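Long form salivary protein D7L1 (Aedes aegypti, PDB 3DXL) binds and sequesters biogenic amines and leukotrienes in separate pockets, modulating the host response while female mosquitoes take a blood meal. Local coordinates at residues Asn26-Pro29 with Met30-Lys33; Ile273-Phe276 with Asn277-Lys280; Phe68-Ser71 with Val72-Glu75. All blocks are in the same frame, centred on the assembly; numbering follows the deposited sequence. Where two conformers were deposited one is given.

How the contacts relate
Along the chain the order is contact 1 (26-33), contact 3 (68-75), contact 2 (273-280). Contacts 1 and 3 both belong to the N-terminal PBP/GOBP-type part, contact 1 on helix 27-34, contact 3 where strand 67-68 leads into helix 71-79; their centres are 29 Å apart, and their nearest atoms are about 18 Å apart. Contact 2 lies in the loop after helix 257-271, which carries the noradrenaline-binding residues Asp265 and Glu268. Though far in sequence, contacts 1 and 2 meet directly, with centres 12 Å apart: Arg27 probably hydrogen-bonds to the backbone oxygens of Asn277 and Leu278. This polar seam joins the leukotriene-binding N-terminal part to the amine-binding C-terminal part. Contact 3 stands apart, about 17 Å from contact 2 between nearest atoms.

Contact 1: residues Asn26-Pro29 with Met30-Lys33; sequences NRLP and MLAK
Asn26 meets Met30 one turn up helix 27-34: Met30 N donates to Asn26 O over 3.0 Å, at 161° about the hydrogen. Met30 was modelled in two conformers, and in one of them its CE comes within 3.9 Å of Asn26 CB, an apolar touch that is therefore tentative. The amide end of Asn26 turns back instead, ND2 binding Glu22 OE1. Arg27 continues the ladder, its O accepting from Leu31 N at 2.9 Å, while its side chain leaves the helix. With CG anti to the backbone N (chi1 -170°) and the next two torsions also extended, the guanidinium group reaches the backbone oxygens of Glu22, Asn277 and Leu278. Leu28 O takes Ala32 N at 3.0 Å, tilted somewhat from the carbonyl plane, and Ala32 CB sits 3.5 Å from the same Leu28 oxygen. The leucine branches barely meet, Leu28 CD2 lying 4.4 Å from Leu31 CD2. Pro29 has no N-H to give, which costs little so near the start of a helix, where first-turn amides lack a carbonyl one turn back. Its O receives a weak bond from Lys33 N at 3.3 Å. The bend of the lysine chain at chi3 (-85°) folds it back alongside, leaving Lys33 CE 3.4 Å from Pro29 O. Successive i to i+4 bonds thus stiffen the opening turns of the helix. Arg27, buried and bonded to three backbone oxygens, two of them in 273-280, links this turn of helix to the C-terminal part, and its charge is probably stabilised further by a weak, long ion pair with Asp23.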
loop_
_atom_site.group_PDB
_atom_site.type_symbol
_atom_site.label_atom_id
_atom_site.label_comp_id
_atom_site.label_asym_id
_atom_site.label_seq_id
_atom_site.Cartn_x
_atom_site.Cartn_y
_atom_site.Cartn_z
ATOM N N ASN A 26 14.891 -11.280 -17.331
ATOM C CA ASN A 26 13.531 -10.907 -17.721
ATOM C C ASN A 26 12.929 -9.774 -16.902
ATOM O O ASN A 26 11.833 -9.307 -17.217
ATOM C CB ASN A 26 12.602 -12.116 -17.653
ATOM C CG ASN A 26 12.979 -13.196 -18.633
ATOM O OD1 ASN A 26 13.428 -12.918 -19.750
ATOM N ND2 ASN A 26 12.792 -14.442 -18.225
ATOM N N ARG A 27 13.626 -9.324 -15.859
ATOM C CA ARG A 27 13.038 -8.365 -14.924
ATOM C C ARG A 27 12.601 -7.066 -15.592
ATOM O O ARG A 27 11.441 -6.665 -15.482
ATOM C CB ARG A 27 13.976 -8.070 -13.755
ATOM C CG ARG A 27 13.286 -7.267 -12.654
ATOM C CD ARG A 27 14.212 -7.079 -11.456
ATOM N NE ARG A 27 13.570 -6.412 -10.329
ATOM C CZ ARG A 27 12.959 -7.023 -9.319
ATOM N NH1 ARG A 27 12.886 -8.349 -9.266
ATOM N NH2 ARG A 27 12.432 -6.303 -8.332
ATOM N N LEU A 28 13.533 -6.395 -16.260
ATOM C CA LEU A 28 13.209 -5.111 -16.875
ATOM C C LEU A 28 12.179 -5.214 -18.017
ATOM O O LEU A 28 11.242 -4.413 -18.064
ATOM C CB LEU A 28 14.480 -4.356 -17.294
ATOM C CG LEU A 28 15.360 -3.856 -16.137
ATOM C CD1 LEU A 28 16.609 -3.190 -16.689
ATOM C CD2 LEU A 28 14.609 -2.904 -15.217
ATOM N N PRO A 29 12.340 -6.184 -18.942
ATOM C CA PRO A 29 11.278 -6.374 -19.944
ATOM C C PRO A 29 9.886 -6.625 -19.344
ATOM O O PRO A 29 8.899 -6.043 -19.827
ATOM C CB PRO A 29 11.766 -7.581 -20.752
ATOM C CG PRO A 29 13.267 -7.527 -20.611
ATOM C CD PRO A 29 13.490 -7.076 -19.197
ATOM N N MET A 30 9.796 -7.457 -18.303
ATOM C CA MET A 30 8.503 -7.703 -17.671
ATOM C C MET A 30 7.955 -6.438 -17.012
ATOM O O MET A 30 6.780 -6.105 -17.195
ATOM C CB MET A 30 8.571 -8.867 -16.682
ATOM C CG MET A 30 8.836 -10.206 -17.350
ATOM S SD MET A 30 7.848 -11.524 -16.641
ATOM C CE MET A 30 8.899 -12.948 -16.873
ATOM N N LEU A 31 8.805 -5.728 -16.277
ATOM C CA LEU A 31 8.389 -4.493 -15.633
ATOM C C LEU A 31 7.804 -3.505 -16.650
ATOM O O LEU A 31 6.759 -2.899 -16.401
ATOM C CB LEU A 31 9.567 -3.872 -14.876
ATOM C CG LEU A 31 9.342 -2.490 -14.263
ATOM C CD1 LEU A 31 8.209 -2.469 -13.246
ATOM C CD2 LEU A 31 10.637 -1.995 -13.634
ATOM N N ALA A 32 8.477 -3.353 -17.785
ATOM C CA ALA A 32 8.047 -2.412 -18.821
ATOM C C ALA A 32 6.643 -2.711 -19.341
ATOM O O ALA A 32 5.883 -1.791 -19.642
ATOM C CB ALA A 32 9.044 -2.388 -19.966
ATOM N N LYS A 33 6.314 -3.997 -19.461
ATOM C CA LYS A 33 4.995 -4.427 -19.919
ATOM C C LYS A 33 3.951 -4.304 -18.819
ATOM O O LYS A 33 2.895 -3.691 -19.017
ATOM C CB LYS A 33 5.052 -5.864 -20.425
ATOM C CG LYS A 33 5.769 -6.008 -21.757
ATOM C CD LYS A 33 5.801 -7.450 -22.254
ATOM C CE LYS A 33 6.969 -8.232 -21.664
ATOM N NZ LYS A 33 7.246 -9.488 -22.417
#

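Contact 2: residues Ile273-Phe276 with Asn277-Lys280; sequences IYAF and NLPK
Two overlapping type I beta turns, Ile273-Phe276 and Ala275-Leu278, make up this local contact in the loop that leaves helix 257-271 and passes beside helix 6-20. The first is closed by Phe276 N donating to Ile273 O over 2.8 Å, the second by Leu278 N donating to Ala275 O over 3.0 Å; the latter bond is straight at the hydrogen (169°), yet its donor stands above the carbonyl plane. Leu278 lays its side chain against the same residue, CD1 coming 3.6 Å from Ala275 CB, and also rests on Met17 and Glu18 of helix 6-20. The two turns are stitched together by a water that donates to Tyr274 O and accepts from Asn277 N. So folded, they appear to present Asn277 O and Leu278 O to Arg27 of helix 27-34, linking the two halves of the protein.

CG of Phe276 is anti to the backbone N (chi1 -173°), which sends the ring out beside Asn277, whose amide lies at the ring edge with its plane 81° from that of the ring. Asn277 OD1 accepts from Gln282 N and ND2 bonds weakly to Glu18 OE2. Val269 and Arg270 pack on the phenylalanine. Downstream, a second water donates to both Phe276 O and Lys280 O, each at 2.7 Å. At the ring edge, Asn277 OD1 stands 3.5 Å from Phe276 CD2.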
loop_
_atom_site.group_PDB
_atom_site.type_symbol
_atom_site.label_atom_id
_atom_site.label_comp_id
_atom_site.label_asym_id
_atom_site.label_seq_id
_atom_site.Cartn_x
_atom_site.Cartn_y
_atom_site.Cartn_z
ATOM N N ILE A 273 9.164 6.283 -2.876
ATOM C CA ILE A 273 9.108 5.828 -4.265
ATOM C C ILE A 273 8.486 4.443 -4.225
ATOM O O ILE A 273 9.145 3.471 -3.856
ATOM C CB ILE A 273 10.523 5.726 -4.914
ATOM C CG1 ILE A 273 11.359 6.998 -4.683
ATOM C CG2 ILE A 273 10.396 5.409 -6.408
ATOM C CD1 ILE A 273 12.824 6.844 -5.053
ATOM N N TYR A 274 7.225 4.333 -4.611
ATOM C CA TYR A 274 6.563 3.041 -4.494
ATOM C C TYR A 274 7.262 1.968 -5.338
ATOM O O TYR A 274 7.360 0.817 -4.914
ATOM C CB TYR A 274 5.072 3.154 -4.810
ATOM C CG TYR A 274 4.227 3.684 -3.662
ATOM C CD1 TYR A 274 4.802 4.345 -2.561
ATOM C CD2 TYR A 274 2.845 3.536 -3.683
ATOM C CE1 TYR A 274 4.020 4.817 -1.522
ATOM C CE2 TYR A 274 2.053 4.017 -2.660
ATOM C CZ TYR A 274 2.653 4.666 -1.571
ATOM O OH TYR A 274 1.880 5.147 -0.543
ATOM N N ALA A 275 7.820 2.368 -6.483
ATOM C CA ALA A 275 8.611 1.484 -7.346
ATOM C C ALA A 275 10.084 1.341 -6.928
ATOM O O ALA A 275 10.911 0.903 -7.729
ATOM C CB ALA A 275 8.513 1.940 -8.804
ATOM N N PHE A 276 10.401 1.689 -5.673
ATOM C CA PHE A 276 11.761 1.616 -5.098
ATOM C C PHE A 276 12.583 0.398 -5.537
ATOM O O PHE A 276 13.740 0.531 -5.944
ATOM C CB PHE A 276 11.648 1.642 -3.571
ATOM C CG PHE A 276 12.964 1.739 -2.845
ATOM C CD1 PHE A 276 13.506 2.980 -2.541
ATOM C CD2 PHE A 276 13.638 0.593 -2.436
ATOM C CE1 PHE A 276 14.705 3.080 -1.846
ATOM C CE2 PHE A 276 14.848 0.690 -1.743
ATOM C CZ PHE A 276 15.373 1.935 -1.452
ATOM N N ASN A 277 11.985 -0.787 -5.430
ATOM C CA ASN A 277 12.685 -2.042 -5.689
ATOM C C ASN A 277 12.431 -2.653 -7.056
ATOM O O ASN A 277 12.898 -3.767 -7.321
ATOM C CB ASN A 277 12.334 -3.064 -4.604
ATOM C CG ASN A 277 13.180 -2.908 -3.354
ATOM O OD1 ASN A 277 14.376 -2.652 -3.443
ATOM N ND2 ASN A 277 12.570 -3.101 -2.186
ATOM N N LEU A 278 11.707 -1.951 -7.925
ATOM C CA LEU A 278 11.245 -2.596 -9.156
ATOM C C LEU A 278 12.314 -2.780 -10.241
ATOM O O LEU A 278 12.477 -3.890 -10.743
ATOM C CB LEU A 278 9.953 -1.970 -9.695
ATOM C CG LEU A 278 8.782 -1.930 -8.709
ATOM C CD1 LEU A 278 7.508 -1.511 -9.423
ATOM C CD2 LEU A 278 8.583 -3.250 -8.001
ATOM N N PRO A 279 13.057 -1.713 -10.613
ATOM C CA PRO A 279 14.120 -1.962 -11.602
ATOM C C PRO A 279 15.102 -3.061 -11.159
ATOM O O PRO A 279 15.553 -3.855 -11.986
ATOM C CB PRO A 279 14.814 -0.601 -11.716
ATOM C CG PRO A 279 13.745 0.382 -11.357
ATOM C CD PRO A 279 13.003 -0.288 -10.233
ATOM N N LYS A 280 15.410 -3.105 -9.864
ATOM C CA LYS A 280 16.215 -4.169 -9.272
ATOM C C LYS A 280 16.092 -4.053 -7.769
ATOM O O LYS A 280 16.061 -2.942 -7.230
ATOM C CB LYS A 280 17.693 -4.056 -9.684
ATOM C CG LYS A 280 18.572 -5.263 -9.319
ATOM C CD LYS A 280 18.099 -6.542 -10.019
ATOM C CE LYS A 280 19.075 -7.697 -9.821
ATOM N NZ LYS A 280 18.577 -8.971 -10.434
HETATM O O HOH W 1 9.235 -1.316 -5.074
HETATM O O HOH W 2 15.442 -0.368 -7.872
#

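Contact 3: residues Phe68-Ser71 with Val72-Glu75; sequences FDAS and VIQE
The carboxylate of Asp69 is the flat group at the head of helix 71-79, where the backbone O of this residue makes a loose contact with Val72 CG1 at 4.1 Å. One donor comes from above the carboxylate plane, tilted 39° out of it, and the other uses the syn lone pair of the same oxygen. The former is Ser71 N, 3.0 Å from OD1 of Asp69; the latter is Ser71 OG, which donates to that same OD1 at 2.7 Å. The first bond, from the amide two residues on, forms an Asx turn and caps the incoming helix; the second fixes the rotation of the serine hydroxyl, whose chi1 of -57° keeps OG beside its backbone N.

Beyond the cap the backbone settles into helical bonding. Ile73 N makes a weak, bent bond to Ala70 O, whereas Glu75 N meets Ser71 O at 3.0 Å, in the carbonyl plane and nearly straight. A water spans the entry turn, donating to Asp69 O and accepting from Val72 N. Val72 places CG1 between its backbone N and carbonyl carbon (chi1 64°).

On the buried flank, Ile73 CD1 lies 4.2 Å from Ala70 CB. The isoleucine also packs on Val89 and Tyr92 of helix 86-97, and Ala70 rests on Lys97 of that helix. Before the turn, the Phe68 ring forms an edge-to-face pair with Tyr61 and packs against helix 106-119.

With its chain bent at chi2, Glu75 shares a water with Ser71 O; the water donates to both Ser71 O and Glu75 OE2, 3.2 Å from the latter. Asp69, just ahead of the helix, would be expected to interact favourably with its dipole, and the double grip on Asp69 OD1 should further stabilise the charged form of that group.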
loop_
_atom_site.group_PDB
_atom_site.type_symbol
_atom_site.label_atom_id
_atom_site.label_comp_id
_atom_site.label_asym_id
_atom_site.label_seq_id
_atom_site.Cartn_x
_atom_site.Cartn_y
_atom_site.Cartn_z
ATOM N N PHE A 68 -14.476 -15.154 -8.809
ATOM C CA PHE A 68 -14.369 -13.735 -9.080
ATOM C C PHE A 68 -15.569 -12.991 -8.491
ATOM O O PHE A 68 -16.611 -13.603 -8.209
ATOM C CB PHE A 68 -14.216 -13.502 -10.585
ATOM C CG PHE A 68 -12.920 -14.029 -11.133
ATOM C CD1 PHE A 68 -11.796 -13.203 -11.195
ATOM C CD2 PHE A 68 -12.799 -15.359 -11.536
ATOM C CE1 PHE A 68 -10.600 -13.683 -11.679
ATOM C CE2 PHE A 68 -11.600 -15.853 -12.022
ATOM C CZ PHE A 68 -10.492 -15.015 -12.086
ATOM N N ASP A 69 -15.413 -11.686 -8.291
ATOM C CA ASP A 69 -16.404 -10.860 -7.612
ATOM C C ASP A 69 -16.406 -9.495 -8.278
ATOM O O ASP A 69 -15.411 -8.776 -8.230
ATOM C CB ASP A 69 -16.052 -10.751 -6.118
ATOM C CG ASP A 69 -17.151 -10.107 -5.287
ATOM O OD1 ASP A 69 -18.065 -9.471 -5.847
ATOM O OD2 ASP A 69 -17.080 -10.232 -4.047
ATOM N N ALA A 70 -17.514 -9.147 -8.924
ATOM C CA ALA A 70 -17.604 -7.882 -9.639
ATOM C C ALA A 70 -18.021 -6.707 -8.754
ATOM O O ALA A 70 -18.096 -5.570 -9.227
ATOM C CB ALA A 70 -18.549 -8.014 -10.825
ATOM N N SER A 71 -18.275 -6.978 -7.476
ATOM C CA SER A 71 -18.765 -5.948 -6.565
ATOM C C SER A 71 -17.844 -4.731 -6.515
ATOM O O SER A 71 -18.321 -3.599 -6.493
ATOM C CB SER A 71 -18.972 -6.513 -5.155
ATOM O OG SER A 71 -19.858 -7.622 -5.176
ATOM N N VAL A 72 -16.529 -4.965 -6.516
ATOM C CA VAL A 72 -15.572 -3.862 -6.447
ATOM C C VAL A 72 -15.664 -2.944 -7.670
ATOM O O VAL A 72 -15.432 -1.748 -7.559
ATOM C CB VAL A 72 -14.112 -4.350 -6.194
ATOM C CG1 VAL A 72 -13.604 -5.203 -7.346
ATOM C CG2 VAL A 72 -13.188 -3.171 -5.954
ATOM N N ILE A 73 -16.038 -3.497 -8.830
ATOM C CA ILE A 73 -16.191 -2.687 -10.036
ATOM C C ILE A 73 -17.286 -1.631 -9.838
ATOM O O ILE A 73 -17.088 -0.455 -10.148
ATOM C CB ILE A 73 -16.477 -3.571 -11.272
ATOM C CG1 ILE A 73 -15.257 -4.448 -11.563
ATOM C CG2 ILE A 73 -16.866 -2.713 -12.492
ATOM C CD1 ILE A 73 -15.545 -5.580 -12.542
ATOM N N GLN A 74 -18.428 -2.055 -9.305
ATOM C CA GLN A 74 -19.520 -1.120 -9.034
ATOM C C GLN A 74 -19.167 -0.124 -7.919
ATOM O O GLN A 74 -19.502 1.055 -8.020
ATOM C CB GLN A 74 -20.823 -1.861 -8.728
ATOM C CG GLN A 74 -21.362 -2.713 -9.897
ATOM C CD GLN A 74 -21.673 -1.918 -11.173
ATOM O OE1 GLN A 74 -21.963 -0.714 -11.137
ATOM N NE2 GLN A 74 -21.624 -2.606 -12.314
ATOM N N GLU A 75 -18.466 -0.591 -6.879
ATOM C CA GLU A 75 -18.007 0.293 -5.808
ATOM C C GLU A 75 -17.056 1.345 -6.362
ATOM O O GLU A 75 -17.151 2.531 -6.032
ATOM C CB GLU A 75 -17.315 -0.500 -4.692
ATOM C CG GLU A 75 -18.257 -1.240 -3.758
ATOM C CD GLU A 75 -19.262 -0.320 -3.078
ATOM O OE1 GLU A 75 -18.853 0.722 -2.516
ATOM O OE2 GLU A 75 -20.465 -0.645 -3.117
HETATM O O HOH W 3 -15.380 -7.438 -5.536
HETATM O O HOH W 4 -20.881 -3.333 -4.759
#